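Local coordinates for protein NAD nucleotidase (Haemophilus influenzae, PDB 3ZTV) that degrades NAD to adenosine and nicotinamide riboside in the periplasm, acting both as a pyrophosphatase and as a 5'-nucleotidase, at residues 275-278 against 284-287; 437-442 against 516-521; 445-450 against 503-508. One frame throughout, in Å; residues are numbered along the deposited sequence.

Contact 1 lies far from the other two: its centre is about 41 Å from that of contact 2 and about 52 Å from that of contact 3, on the opposite side of the chain's centre from contact 3. It pairs two neighbouring strands by main-chain bonds, with one apolar and one more exposed face. Contacts 2 and 3 fall in the C-terminal nucleotidase region and touch: strand 435-442 runs directly into helix 443-460, and its end also meets Asp-505 and Arg-508. Contact 2 is the buried one, two tyrosines closing on an alanine near the adenosine pocket. Contact 3, nearer the surface, adds a salt bridge and a water to a small apolar patch.

Contact 1: residues 275-278 against 284-287; sequences GVKF and ASIT
Val-276 and Ile-286 face each other as an antiparallel non-hydrogen-bonded pair, as do Phe-278 and Ala-284, while Lys-277 and Ser-285 between them form the hydrogen-bonded pair. The short strand axes come within 4.6 Å and run at 143° to one another. Lys-277 N gives a hydrogen bond to Ser-285 O, and Ser-285 N returns one to Lys-277 O, both 2.8 Å. Where the chain turns a corner at Thr-287, its N still reaches Gly-275 O, also at 2.8 Å, but from 46° above the carbonyl plane.

On the apolar face Ala-284 CB rests against both Val-276 CG1 at 3.7 Å and Phe-278 CE1 at 3.8 Å. Val-276 CG1 stands anti to its backbone N (chi1 -180°), which carries it over one face of the Phe-278 ring, toward the rim. On the other branch, Val-276 CG2 meets Ile-286 CD1 more loosely, at 4.2 Å. Phe-260 of strand 258-263 covers Ala-284 and Ile-286, and strand 11-18 brings Ile-15 against Val-276 and Leu-13 against Phe-278.

The other face is more polar. Lys-277 CB lies 3.7 Å from Ser-285 OG and 3.9 Å from Thr-287 CG2, beyond which the extended lysine chain leads away from the partner strand. Thr-287 OG1 packs beside the Gly-275 carbonyl, and its hydrogen bond goes to Glu-12 on strand 11-18.

Strands 270-278 and 284-295 thus make a beta hairpin closed by five intervening residues. It belongs to the mixed sheet that also contains strand 11-18, within a fold whose N-terminal part is of the calcineurin-like phosphoesterase type; the hairpin itself lies away from the zinc site.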
ATOM      1  N   GLY A 275       5.975 -27.958  17.216  1.00  6.71           N
ATOM      2  CA  GLY A 275       6.106 -27.597  18.617  1.00  7.13           C
ATOM      3  C   GLY A 275       6.996 -26.380  18.739  1.00  7.40           C
ATOM      4  O   GLY A 275       8.104 -26.341  18.189  1.00  8.09           O
ATOM      5  N   VAL A 276       6.491 -25.374  19.447  1.00  7.18           N
ATOM      6  CA  VAL A 276       7.184 -24.096  19.582  1.00  9.80           C
ATOM      7  C   VAL A 276       7.336 -23.699  21.038  1.00 12.81           C
ATOM      8  O   VAL A 276       6.355 -23.663  21.782  1.00 15.48           O
ATOM      9  CB  VAL A 276       6.425 -22.962  18.865  1.00  8.21           C
ATOM     10  CG1 VAL A 276       7.186 -21.639  19.018  1.00 12.20           C
ATOM     11  CG2 VAL A 276       6.204 -23.302  17.394  1.00  9.98           C
ATOM     12  N   LYS A 277       8.565 -23.391  21.444  1.00  9.45           N
ATOM     13  CA  LYS A 277       8.800 -22.814  22.760  1.00 10.31           C
ATOM     14  C   LYS A 277       9.091 -21.326  22.596  1.00 11.67           C
ATOM     15  O   LYS A 277       9.869 -20.925  21.731  1.00 11.60           O
ATOM     16  CB  LYS A 277       9.953 -23.511  23.483  1.00 12.19           C
ATOM     17  CG  LYS A 277      10.231 -22.909  24.862  1.00 14.75           C
ATOM     18  CD  LYS A 277      11.272 -23.688  25.648  1.00 23.10           C
ATOM     19  CE  LYS A 277      11.500 -23.039  27.009  1.00 26.21           C
ATOM     20  NZ  LYS A 277      12.382 -23.854  27.891  1.00 32.26           N
ATOM     21  N   PHE A 278       8.441 -20.510  23.416  1.00  9.67           N
ATOM     22  CA  PHE A 278       8.685 -19.072  23.417  1.00 12.05           C
ATOM     23  C   PHE A 278       9.450 -18.680  24.675  1.00  9.97           C
ATOM     24  O   PHE A 278       9.082 -19.082  25.780  1.00 11.84           O
ATOM     25  CB  PHE A 278       7.364 -18.302  23.375  1.00 11.09           C
ATOM     26  CG  PHE A 278       6.584 -18.464  22.091  1.00 10.23           C
ATOM     27  CD1 PHE A 278       6.824 -17.631  21.007  1.00 10.51           C
ATOM     28  CD2 PHE A 278       5.586 -19.418  21.983  1.00 11.37           C
ATOM     29  CE1 PHE A 278       6.099 -17.762  19.835  1.00 11.35           C
ATOM     30  CE2 PHE A 278       4.859 -19.556  20.807  1.00 11.22           C
ATOM     31  CZ  PHE A 278       5.119 -18.717  19.732  1.00 11.70           C
ATOM     32  N   ALA A 284      10.732 -17.333  19.466  1.00  8.79           N
ATOM     33  CA  ALA A 284      10.321 -18.712  19.197  1.00  8.32           C
ATOM     34  C   ALA A 284      11.503 -19.623  18.873  1.00  7.08           C
ATOM     35  O   ALA A 284      12.417 -19.232  18.156  1.00  8.83           O
ATOM     36  CB  ALA A 284       9.307 -18.741  18.049  1.00  9.55           C
ATOM     37  N   SER A 285      11.434 -20.852  19.388  1.00  8.27           N
ATOM     38  CA  SER A 285      12.348 -21.929  19.016  1.00  8.08           C
ATOM     39  C   SER A 285      11.534 -23.194  18.780  1.00  7.45           C
ATOM     40  O   SER A 285      10.448 -23.358  19.345  1.00  8.77           O
ATOM     41  CB  SER A 285      13.385 -22.171  20.109  1.00  9.38           C
ATOM     42  OG  SER A 285      12.754 -22.402  21.345  1.00 13.88           O
ATOM     43  N   ILE A 286      12.070 -24.086  17.956  1.00  7.29           N
ATOM     44  CA  ILE A 286      11.360 -25.298  17.549  1.00  8.23           C
ATOM     45  C   ILE A 286      11.729 -26.504  18.416  1.00  8.79           C
ATOM     46  O   ILE A 286      12.908 -26.804  18.607  1.00  9.61           O
ATOM     47  CB  ILE A 286      11.651 -25.622  16.069  1.00  7.88           C
ATOM     48  CG1 ILE A 286      11.268 -24.431  15.178  1.00  8.94           C
ATOM     49  CG2 ILE A 286      10.926 -26.908  15.643  1.00  8.37           C
ATOM     50  CD1 ILE A 286       9.866 -23.885  15.438  1.00  9.50           C
ATOM     51  N   THR A 287      10.716 -27.182  18.947  1.00  8.19           N
ATOM     52  CA  THR A 287      10.918 -28.371  19.774  1.00  9.55           C
ATOM     53  C   THR A 287      10.450 -29.658  19.082  1.00  9.56           C
ATOM     54  O   THR A 287      10.786 -30.758  19.523  1.00  9.86           O
ATOM     55  CB  THR A 287      10.161 -28.254  21.114  1.00 10.82           C
ATOM     56  OG1 THR A 287       8.757 -28.130  20.853  1.00 11.00           O
ATOM     57  CG2 THR A 287      10.628 -27.042  21.902  1.00 14.19           C
TER

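Contact 2: residues 437-442 against 516-521; sequences YTYKME and YVAGGK. With ADN (adenosine), chain D.
Ala-518 is the one residue of 516-521 that touches strand 437-442, and two tyrosines close on it. Ala-518 CB lies 3.7 Å from Tyr-437 CG, meeting that ring obliquely, and 4.2 Å from Tyr-439 CE2. Ala-518 O lies at the edge of the Tyr-439 ring, in its plane, and accepts a 2.8 Å hydrogen bond from Tyr-439 OH. The hydroxyl comes from 36° above the carbonyl plane. One alanine therefore offers its methyl to both rings and its oxygen to one hydroxyl.

The two tyrosines leave the same side of the strand with different first torsions: Tyr-437 has CG anti to the backbone N (chi1 -161°), whereas in Tyr-439 it is anti to the carbonyl carbon (chi1 -70°). The rings are thereby brought together, with Tyr-437 CD1 over the rim of one Tyr-439 face. Phe-531 touches both tyrosines and Leu-530 packs on Tyr-439, while backbone bonds from Tyr-437 to Thr-513 and from Tyr-439 to Val-511 join their strand to 508-514.

Behind Ala-518 the short, weakly bonded helix ends in a Schellman motif. Gly-520, with positive phi, donates from its N to Val-517 O at 2.9 Å, and Asn-514 OD1 accepts from Val-517 N near the helix start.

Farther out, Tyr-516 is held between two layers: Lys-521 CB over the centre of one ring face and the adenine of adenosine over the other, with Tyr-516 CG 3.3 Å from ADN C6. Asn-434, Asn-408, Ser-462 and Asp-522 hydrogen-bond the same nucleoside. The tyrosine-alanine packing joins strand 435-442 to the segment that supplies Tyr-516, an aromatic wall of the adenosine pocket, to which Phe-432 also belongs, in the C-terminal domain of this 5'-nucleotidase.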
ATOM      1  N   TYR A 437      -5.180 -22.826 -16.044  1.00  8.32           N
ATOM      2  CA  TYR A 437      -3.848 -22.262 -15.821  1.00  8.77           C
ATOM      3  C   TYR A 437      -3.728 -21.000 -16.682  1.00  8.86           C
ATOM      4  O   TYR A 437      -4.148 -21.013 -17.845  1.00 10.36           O
ATOM      5  CB  TYR A 437      -2.787 -23.282 -16.258  1.00  9.60           C
ATOM      6  CG  TYR A 437      -1.413 -23.019 -15.679  1.00 10.26           C
ATOM      7  CD1 TYR A 437      -0.589 -22.034 -16.207  1.00 10.54           C
ATOM      8  CD2 TYR A 437      -0.956 -23.735 -14.581  1.00 10.93           C
ATOM      9  CE1 TYR A 437       0.660 -21.777 -15.660  1.00 11.18           C
ATOM     10  CE2 TYR A 437       0.285 -23.483 -14.029  1.00 12.29           C
ATOM     11  CZ  TYR A 437       1.088 -22.503 -14.577  1.00 11.49           C
ATOM     12  OH  TYR A 437       2.332 -22.239 -14.036  1.00 15.89           O
ATOM     13  N   THR A 438      -3.175 -19.911 -16.147  1.00  8.83           N
ATOM     14  CA  THR A 438      -3.029 -18.694 -16.954  1.00  9.46           C
ATOM     15  C   THR A 438      -1.592 -18.224 -17.104  1.00  8.66           C
ATOM     16  O   THR A 438      -0.749 -18.459 -16.236  1.00  9.88           O
ATOM     17  CB  THR A 438      -3.883 -17.499 -16.428  1.00  9.74           C
ATOM     18  OG1 THR A 438      -3.370 -17.041 -15.166  1.00 11.15           O
ATOM     19  CG2 THR A 438      -5.347 -17.886 -16.279  1.00 10.68           C
ATOM     20  N   TYR A 439      -1.342 -17.539 -18.219  1.00  9.64           N
ATOM     21  CA  TYR A 439      -0.105 -16.812 -18.470  1.00 11.72           C
ATOM     22  C   TYR A 439      -0.445 -15.411 -18.953  1.00  9.94           C
ATOM     23  O   TYR A 439      -1.481 -15.193 -19.582  1.00 11.58           O
ATOM     24  CB  TYR A 439       0.711 -17.478 -19.576  1.00 10.70           C
ATOM     25  CG  TYR A 439       1.341 -18.804 -19.222  1.00 10.43           C
ATOM     26  CD1 TYR A 439       2.350 -18.884 -18.267  1.00 10.38           C
ATOM     27  CD2 TYR A 439       0.962 -19.975 -19.875  1.00 10.59           C
ATOM     28  CE1 TYR A 439       2.939 -20.087 -17.953  1.00 11.31           C
ATOM     29  CE2 TYR A 439       1.554 -21.188 -19.570  1.00 11.88           C
ATOM     30  CZ  TYR A 439       2.547 -21.233 -18.608  1.00 11.73           C
ATOM     31  OH  TYR A 439       3.136 -22.427 -18.291  1.00 13.72           O
ATOM     32  N   LYS A 440       0.444 -14.463 -18.668  1.00 11.03           N
ATOM     33  CA  LYS A 440       0.337 -13.112 -19.209  1.00 13.70           C
ATOM     34  C   LYS A 440       1.407 -13.012 -20.289  1.00 13.07           C
ATOM     35  O   LYS A 440       2.594 -13.071 -19.986  1.00 14.30           O
ATOM     36  CB  LYS A 440       0.594 -12.079 -18.109  1.00 14.76           C
ATOM     37  CG  LYS A 440       0.419 -10.632 -18.547  1.00 16.73           C
ATOM     38  CD  LYS A 440      -1.043 -10.271 -18.722  1.00 17.44           C
ATOM     39  CE  LYS A 440      -1.217  -8.767 -18.873  1.00 21.90           C
ATOM     40  NZ  LYS A 440      -2.629  -8.392 -19.153  1.00 23.78           N
ATOM     41  N   MET A 441       0.994 -12.894 -21.548  1.00 13.09           N
ATOM     42  CA  MET A 441       1.912 -13.117 -22.660  1.00 14.25           C
ATOM     43  C   MET A 441       1.574 -12.264 -23.876  1.00 12.71           C
ATOM     44  O   MET A 441       0.406 -12.019 -24.175  1.00 12.50           O
ATOM     45  CB  MET A 441       1.916 -14.606 -23.041  1.00 13.98           C
ATOM     46  CG  MET A 441       0.544 -15.152 -23.422  1.00 12.84           C
ATOM     47  SD  MET A 441       0.452 -16.953 -23.612  1.00 12.60           S
ATOM     48  CE  MET A 441       1.502 -17.215 -25.034  1.00 13.69           C
ATOM     49  N   GLU A 442       2.613 -11.817 -24.575  1.00 14.16           N
ATOM     50  CA  GLU A 442       2.445 -10.981 -25.760  1.00 15.08           C
ATOM     51  C   GLU A 442       1.719 -11.703 -26.895  1.00 13.95           C
ATOM     52  O   GLU A 442       1.789 -12.927 -27.019  1.00 13.69           O
ATOM     53  CB  GLU A 442       3.802 -10.474 -26.258  1.00 15.56           C
ATOM     54  CG  GLU A 442       4.432  -9.402 -25.376  1.00 18.36           C
ATOM     55  CD  GLU A 442       5.186  -9.963 -24.178  1.00 20.05           C
ATOM     56  OE1 GLU A 442       5.179 -11.194 -23.972  1.00 21.00           O
ATOM     57  OE2 GLU A 442       5.795  -9.161 -23.438  1.00 25.19           O
ATOM     58  N   TYR A 516      -2.462 -29.341 -18.408  1.00 11.24           N
ATOM     59  CA  TYR A 516      -1.713 -30.306 -19.210  1.00 12.63           C
ATOM     60  C   TYR A 516      -0.880 -29.618 -20.293  1.00 11.73           C
ATOM     61  O   TYR A 516       0.338 -29.747 -20.322  1.00 13.53           O
ATOM     62  CB  TYR A 516      -2.688 -31.338 -19.797  1.00 12.58           C
ATOM     63  CG  TYR A 516      -2.136 -32.331 -20.803  1.00 13.19           C
ATOM     64  CD1 TYR A 516      -1.463 -33.480 -20.395  1.00 16.29           C
ATOM     65  CD2 TYR A 516      -2.339 -32.143 -22.164  1.00 15.26           C
ATOM     66  CE1 TYR A 516      -0.986 -34.395 -21.328  1.00 16.38           C
ATOM     67  CE2 TYR A 516      -1.868 -33.045 -23.095  1.00 16.76           C
ATOM     68  CZ  TYR A 516      -1.193 -34.168 -22.677  1.00 17.05           C
ATOM     69  OH  TYR A 516      -0.728 -35.063 -23.617  1.00 21.43           O
ATOM     70  N   VAL A 517      -1.518 -28.863 -21.182  1.00 10.50           N
ATOM     71  CA  VAL A 517      -0.734 -28.167 -22.208  1.00 10.43           C
ATOM     72  C   VAL A 517       0.056 -26.964 -21.672  1.00 11.56           C
ATOM     73  O   VAL A 517       1.035 -26.535 -22.286  1.00 11.27           O
ATOM     74  CB  VAL A 517      -1.576 -27.757 -23.437  1.00 11.27           C
ATOM     75  CG1 VAL A 517      -2.184 -28.992 -24.094  1.00 11.27           C
ATOM     76  CG2 VAL A 517      -2.650 -26.762 -23.055  1.00 10.87           C
ATOM     77  N   ALA A 518      -0.342 -26.432 -20.520  1.00 11.24           N
ATOM     78  CA  ALA A 518       0.398 -25.320 -19.920  1.00 11.21           C
ATOM     79  C   ALA A 518       1.855 -25.695 -19.623  1.00 10.67           C
ATOM     80  O   ALA A 518       2.737 -24.840 -19.626  1.00 11.98           O
ATOM     81  CB  ALA A 518      -0.290 -24.846 -18.659  1.00 12.57           C
ATOM     82  N   GLY A 519       2.102 -26.978 -19.372  1.00 12.33           N
ATOM     83  CA  GLY A 519       3.447 -27.452 -19.093  1.00 15.62           C
ATOM     84  C   GLY A 519       4.207 -27.850 -20.348  1.00 16.33           C
ATOM     85  O   GLY A 519       5.343 -28.317 -20.276  1.00 18.96           O
ATOM     86  N   GLY A 520       3.581 -27.673 -21.506  1.00 13.97           N
ATOM     87  CA  GLY A 520       4.240 -27.943 -22.771  1.00 15.26           C
ATOM     88  C   GLY A 520       3.898 -29.273 -23.413  1.00 14.36           C
ATOM     89  O   GLY A 520       4.459 -29.627 -24.450  1.00 16.09           O
ATOM     90  N   LYS A 521       2.981 -30.022 -22.812  1.00 14.18           N
ATOM     91  CA  LYS A 521       2.581 -31.301 -23.386  1.00 13.99           C
ATOM     92  C   LYS A 521       1.876 -31.087 -24.728  1.00 15.21           C
ATOM     93  O   LYS A 521       1.481 -29.965 -25.059  1.00 14.69           O
ATOM     94  CB  LYS A 521       1.676 -32.069 -22.419  1.00 14.91           C
ATOM     95  CG  LYS A 521       2.301 -32.337 -21.061  1.00 20.15           C
ATOM     96  CD  LYS A 521       3.436 -33.334 -21.156  1.00 24.02           C
ATOM     97  CE  LYS A 521       4.116 -33.505 -19.806  1.00 29.87           C
ATOM     98  NZ  LYS A 521       3.118 -33.734 -18.723  1.00 31.22           N
TER
HETATM   99  O5' ADN D1600      -4.399 -40.032 -26.271  1.00 29.03           O
HETATM  100  C5' ADN D1600      -3.414 -39.030 -26.008  1.00 21.36           C
HETATM  101  C4' ADN D1600      -4.005 -37.663 -26.330  1.00 18.48           C
HETATM  102  O4' ADN D1600      -5.043 -37.344 -25.400  1.00 17.36           O
HETATM  103  C3' ADN D1600      -2.992 -36.540 -26.229  1.00 16.87           C
HETATM  104  O3' ADN D1600      -2.338 -36.317 -27.482  1.00 20.38           O
HETATM  105  C2' ADN D1600      -3.839 -35.348 -25.826  1.00 14.93           C
HETATM  106  O2' ADN D1600      -4.373 -34.684 -26.978  1.00 16.73           O
HETATM  107  C1' ADN D1600      -4.992 -35.959 -25.052  1.00 16.23           C
HETATM  108  N9  ADN D1600      -4.733 -35.827 -23.601  1.00 13.80           N
HETATM  109  C8  ADN D1600      -4.114 -36.712 -22.794  1.00 15.51           C
HETATM  110  N7  ADN D1600      -4.062 -36.246 -21.517  1.00 15.58           N
HETATM  111  C5  ADN D1600      -4.655 -35.031 -21.502  1.00 13.72           C
HETATM  112  C6  ADN D1600      -4.958 -33.981 -20.502  1.00 14.88           C
HETATM  113  N6  ADN D1600      -4.607 -34.104 -19.202  1.00 14.66           N
HETATM  114  N1  ADN D1600      -5.601 -32.877 -20.930  1.00 12.85           N
HETATM  115  C2  ADN D1600      -5.971 -32.711 -22.212  1.00 13.68           C
HETATM  116  N3  ADN D1600      -5.732 -33.617 -23.170  1.00 13.23           N
HETATM  117  C4  ADN D1600      -5.097 -34.774 -22.877  1.00 14.45           C

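Contact 3: residues 445-450 against 503-508; sequences LVKQVL and IDDNKR
Ile-503 meets helix 443-460 through both of its methyls, CD1 and CG2. Ile-503 CD1 lies 3.9 Å from Val-446 CB, the two side chains crossing at a slant, while CG2 presses on the lysine chain one residue along. That second touch is tight: Lys-447 CE to Ile-503 CG2 is 3.5 Å, shorter than carbons usually allow. Val-490 and Val-492 also pack on Ile-503, and Ile-472 on Val-446, so the apolar part runs on into the sheet of strands 472-477 and 487-493.

The link from strand 500-502 to strand 508-514 contains a type I beta turn from Asp-504 to Lys-507, combined with an Asx turn: Asp-504 OD1 accepts from Asn-506 N at 2.9 Å. The turn presents Asp-505 to the helix.

Toward the more exposed side the chemistry becomes polar. Lys-447, extended beyond CG (chi2 180°), passes Ile-503 and crosses Asp-505 at about a right angle. Lys-447 NZ forms a salt bridge of 2.8 Å with Asp-505 OD1, on the syn side and 16° out of the carboxylate plane. A water accepts from Lys-447 NZ at 3.0 Å and donates to Ile-503 O at 2.9 Å.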
ATOM      1  N   LEU A 445       3.543 -14.284 -28.950  1.00 14.07           N
ATOM      2  CA  LEU A 445       3.669 -15.609 -28.347  1.00 12.04           C
ATOM      3  C   LEU A 445       2.377 -16.412 -28.462  1.00 11.81           C
ATOM      4  O   LEU A 445       2.411 -17.641 -28.526  1.00 11.29           O
ATOM      5  CB  LEU A 445       4.088 -15.490 -26.882  1.00 14.06           C
ATOM      6  CG  LEU A 445       5.509 -14.978 -26.639  1.00 16.48           C
ATOM      7  CD1 LEU A 445       5.706 -14.648 -25.169  1.00 16.01           C
ATOM      8  CD2 LEU A 445       6.539 -15.992 -27.111  1.00 17.89           C
ATOM      9  N   VAL A 446       1.243 -15.720 -28.468  1.00 12.15           N
ATOM     10  CA  VAL A 446      -0.038 -16.383 -28.691  1.00 11.37           C
ATOM     11  C   VAL A 446      -0.041 -16.989 -30.089  1.00 12.06           C
ATOM     12  O   VAL A 446      -0.422 -18.145 -30.269  1.00 11.37           O
ATOM     13  CB  VAL A 446      -1.235 -15.430 -28.516  1.00 11.95           C
ATOM     14  CG1 VAL A 446      -2.543 -16.147 -28.866  1.00 13.14           C
ATOM     15  CG2 VAL A 446      -1.281 -14.889 -27.087  1.00 12.51           C
ATOM     16  N   LYS A 447       0.404 -16.214 -31.075  1.00 12.14           N
ATOM     17  CA  LYS A 447       0.530 -16.732 -32.433  1.00 11.94           C
ATOM     18  C   LYS A 447       1.434 -17.962 -32.450  1.00 10.81           C
ATOM     19  O   LYS A 447       1.090 -18.987 -33.042  1.00 11.86           O
ATOM     20  CB  LYS A 447       1.083 -15.663 -33.381  1.00 14.06           C
ATOM     21  CG  LYS A 447       0.105 -14.541 -33.719  1.00 13.85           C
ATOM     22  CD  LYS A 447       0.745 -13.522 -34.663  1.00 14.92           C
ATOM     23  CE  LYS A 447      -0.251 -12.482 -35.147  1.00 16.64           C
ATOM     24  NZ  LYS A 447       0.405 -11.372 -35.912  1.00 20.21           N
ATOM     25  N   GLN A 448       2.584 -17.858 -31.789  1.00 11.88           N
ATOM     26  CA  GLN A 448       3.548 -18.950 -31.791  1.00 12.29           C
ATOM     27  C   GLN A 448       3.001 -20.238 -31.170  1.00 11.96           C
ATOM     28  O   GLN A 448       3.251 -21.326 -31.674  1.00 11.33           O
ATOM     29  CB  GLN A 448       4.856 -18.543 -31.109  1.00 14.35           C
ATOM     30  CG  GLN A 448       5.962 -19.553 -31.329  1.00 14.39           C
ATOM     31  CD  GLN A 448       6.285 -19.748 -32.802  1.00 15.45           C
ATOM     32  OE1 GLN A 448       6.692 -18.808 -33.490  1.00 18.90           O
ATOM     33  NE2 GLN A 448       6.104 -20.969 -33.292  1.00 15.86           N
ATOM     34  N   VAL A 449       2.254 -20.131 -30.075  1.00 10.70           N
ATOM     35  CA  VAL A 449       1.740 -21.353 -29.465  1.00 11.92           C
ATOM     36  C   VAL A 449       0.709 -22.042 -30.371  1.00 10.23           C
ATOM     37  O   VAL A 449       0.663 -23.270 -30.422  1.00 10.33           O
ATOM     38  CB  VAL A 449       1.214 -21.151 -28.015  1.00 12.03           C
ATOM     39  CG1 VAL A 449      -0.123 -20.452 -28.004  1.00 12.33           C
ATOM     40  CG2 VAL A 449       1.119 -22.495 -27.294  1.00 12.71           C
ATOM     41  N   LEU A 450      -0.093 -21.263 -31.099  1.00 10.30           N
ATOM     42  CA  LEU A 450      -1.012 -21.838 -32.087  1.00 10.73           C
ATOM     43  C   LEU A 450      -0.228 -22.545 -33.186  1.00 10.15           C
ATOM     44  O   LEU A 450      -0.594 -23.641 -33.616  1.00 11.64           O
ATOM     45  CB  LEU A 450      -1.921 -20.771 -32.702  1.00 10.99           C
ATOM     46  CG  LEU A 450      -2.906 -20.095 -31.744  1.00 11.88           C
ATOM     47  CD1 LEU A 450      -3.677 -18.982 -32.449  1.00 12.57           C
ATOM     48  CD2 LEU A 450      -3.862 -21.118 -31.137  1.00 13.64           C
ATOM     49  N   ILE A 503      -5.384  -9.333 -33.469  1.00 12.71           N
ATOM     50  CA  ILE A 503      -4.471  -9.496 -32.346  1.00 13.30           C
ATOM     51  C   ILE A 503      -3.315  -8.512 -32.515  1.00 14.91           C
ATOM     52  O   ILE A 503      -2.922  -8.194 -33.641  1.00 16.21           O
ATOM     53  CB  ILE A 503      -3.948 -10.951 -32.209  1.00 13.38           C
ATOM     54  CG1 ILE A 503      -3.310 -11.163 -30.833  1.00 12.85           C
ATOM     55  CG2 ILE A 503      -2.968 -11.283 -33.329  1.00 13.91           C
ATOM     56  CD1 ILE A 503      -3.076 -12.628 -30.480  1.00 12.54           C
ATOM     57  N   ASP A 504      -2.796  -8.022 -31.394  1.00 14.50           N
ATOM     58  CA  ASP A 504      -1.687  -7.073 -31.373  1.00 16.18           C
ATOM     59  C   ASP A 504      -0.438  -7.793 -30.868  1.00 16.07           C
ATOM     60  O   ASP A 504      -0.391  -8.229 -29.716  1.00 14.95           O
ATOM     61  CB  ASP A 504      -2.044  -5.906 -30.447  1.00 19.08           C
ATOM     62  CG  ASP A 504      -0.963  -4.837 -30.383  1.00 19.52           C
ATOM     63  OD1 ASP A 504       0.197  -5.110 -30.742  1.00 19.76           O
ATOM     64  OD2 ASP A 504      -1.287  -3.713 -29.948  1.00 24.62           O
ATOM     65  N   ASP A 505       0.566  -7.925 -31.730  1.00 15.86           N
ATOM     66  CA  ASP A 505       1.793  -8.641 -31.395  1.00 16.05           C
ATOM     67  C   ASP A 505       2.438  -8.186 -30.086  1.00 15.99           C
ATOM     68  O   ASP A 505       3.087  -8.977 -29.401  1.00 16.29           O
ATOM     69  CB  ASP A 505       2.824  -8.504 -32.521  1.00 18.09           C
ATOM     70  CG  ASP A 505       2.503  -9.365 -33.725  1.00 22.94           C
ATOM     71  OD1 ASP A 505       1.621 -10.244 -33.620  1.00 22.24           O
ATOM     72  OD2 ASP A 505       3.152  -9.165 -34.777  1.00 23.95           O
ATOM     73  N   ASN A 506       2.271  -6.911 -29.753  1.00 16.85           N
ATOM     74  CA  ASN A 506       2.982  -6.324 -28.623  1.00 17.83           C
ATOM     75  C   ASN A 506       2.146  -6.185 -27.353  1.00 18.52           C
ATOM     76  O   ASN A 506       2.686  -5.909 -26.280  1.00 21.42           O
ATOM     77  CB  ASN A 506       3.575  -4.968 -29.018  1.00 21.90           C
ATOM     78  CG  ASN A 506       4.608  -5.086 -30.122  1.00 22.38           C
ATOM     79  OD1 ASN A 506       5.426  -6.006 -30.127  1.00 25.08           O
ATOM     80  ND2 ASN A 506       4.568  -4.158 -31.071  1.00 28.24           N
ATOM     81  N   LYS A 507       0.834  -6.364 -27.474  1.00 16.86           N
ATOM     82  CA  LYS A 507      -0.043  -6.319 -26.312  1.00 16.42           C
ATOM     83  C   LYS A 507       0.116  -7.594 -25.487  1.00 16.70           C
ATOM     84  O   LYS A 507       0.234  -8.689 -26.038  1.00 15.98           O
ATOM     85  CB  LYS A 507      -1.507  -6.135 -26.733  1.00 17.56           C
ATOM     86  CG  LYS A 507      -2.493  -6.181 -25.571  1.00 18.32           C
ATOM     87  CD  LYS A 507      -3.910  -5.854 -26.000  1.00 17.36           C
ATOM     88  CE  LYS A 507      -4.898  -6.126 -24.869  1.00 19.26           C
ATOM     89  NZ  LYS A 507      -6.293  -5.727 -25.203  1.00 23.38           N
ATOM     90  N   ARG A 508       0.149  -7.438 -24.167  1.00 15.97           N
ATOM     91  CA  ARG A 508       0.205  -8.577 -23.261  1.00 16.48           C
ATOM     92  C   ARG A 508      -1.213  -9.010 -22.895  1.00 16.83           C
ATOM     93  O   ARG A 508      -1.967  -8.255 -22.283  1.00 18.15           O
ATOM     94  CB  ARG A 508       1.020  -8.236 -22.009  1.00 18.86           C
ATOM     95  CG  ARG A 508       2.502  -8.019 -22.294  1.00 18.71           C
ATOM     96  CD  ARG A 508       3.269  -7.545 -21.062  1.00 25.06           C
ATOM     97  NE  ARG A 508       3.536  -8.621 -20.110  1.00 25.93           N
ATOM     98  CZ  ARG A 508       3.196  -8.585 -18.824  1.00 24.84           C
ATOM     99  NH1 ARG A 508       2.570  -7.525 -18.330  1.00 28.82           N
ATOM    100  NH2 ARG A 508       3.482  -9.609 -18.030  1.00 23.23           N
TER
HETATM  101  O   HOH W   1      -1.307  -8.942 -35.886  1.00 22.38           O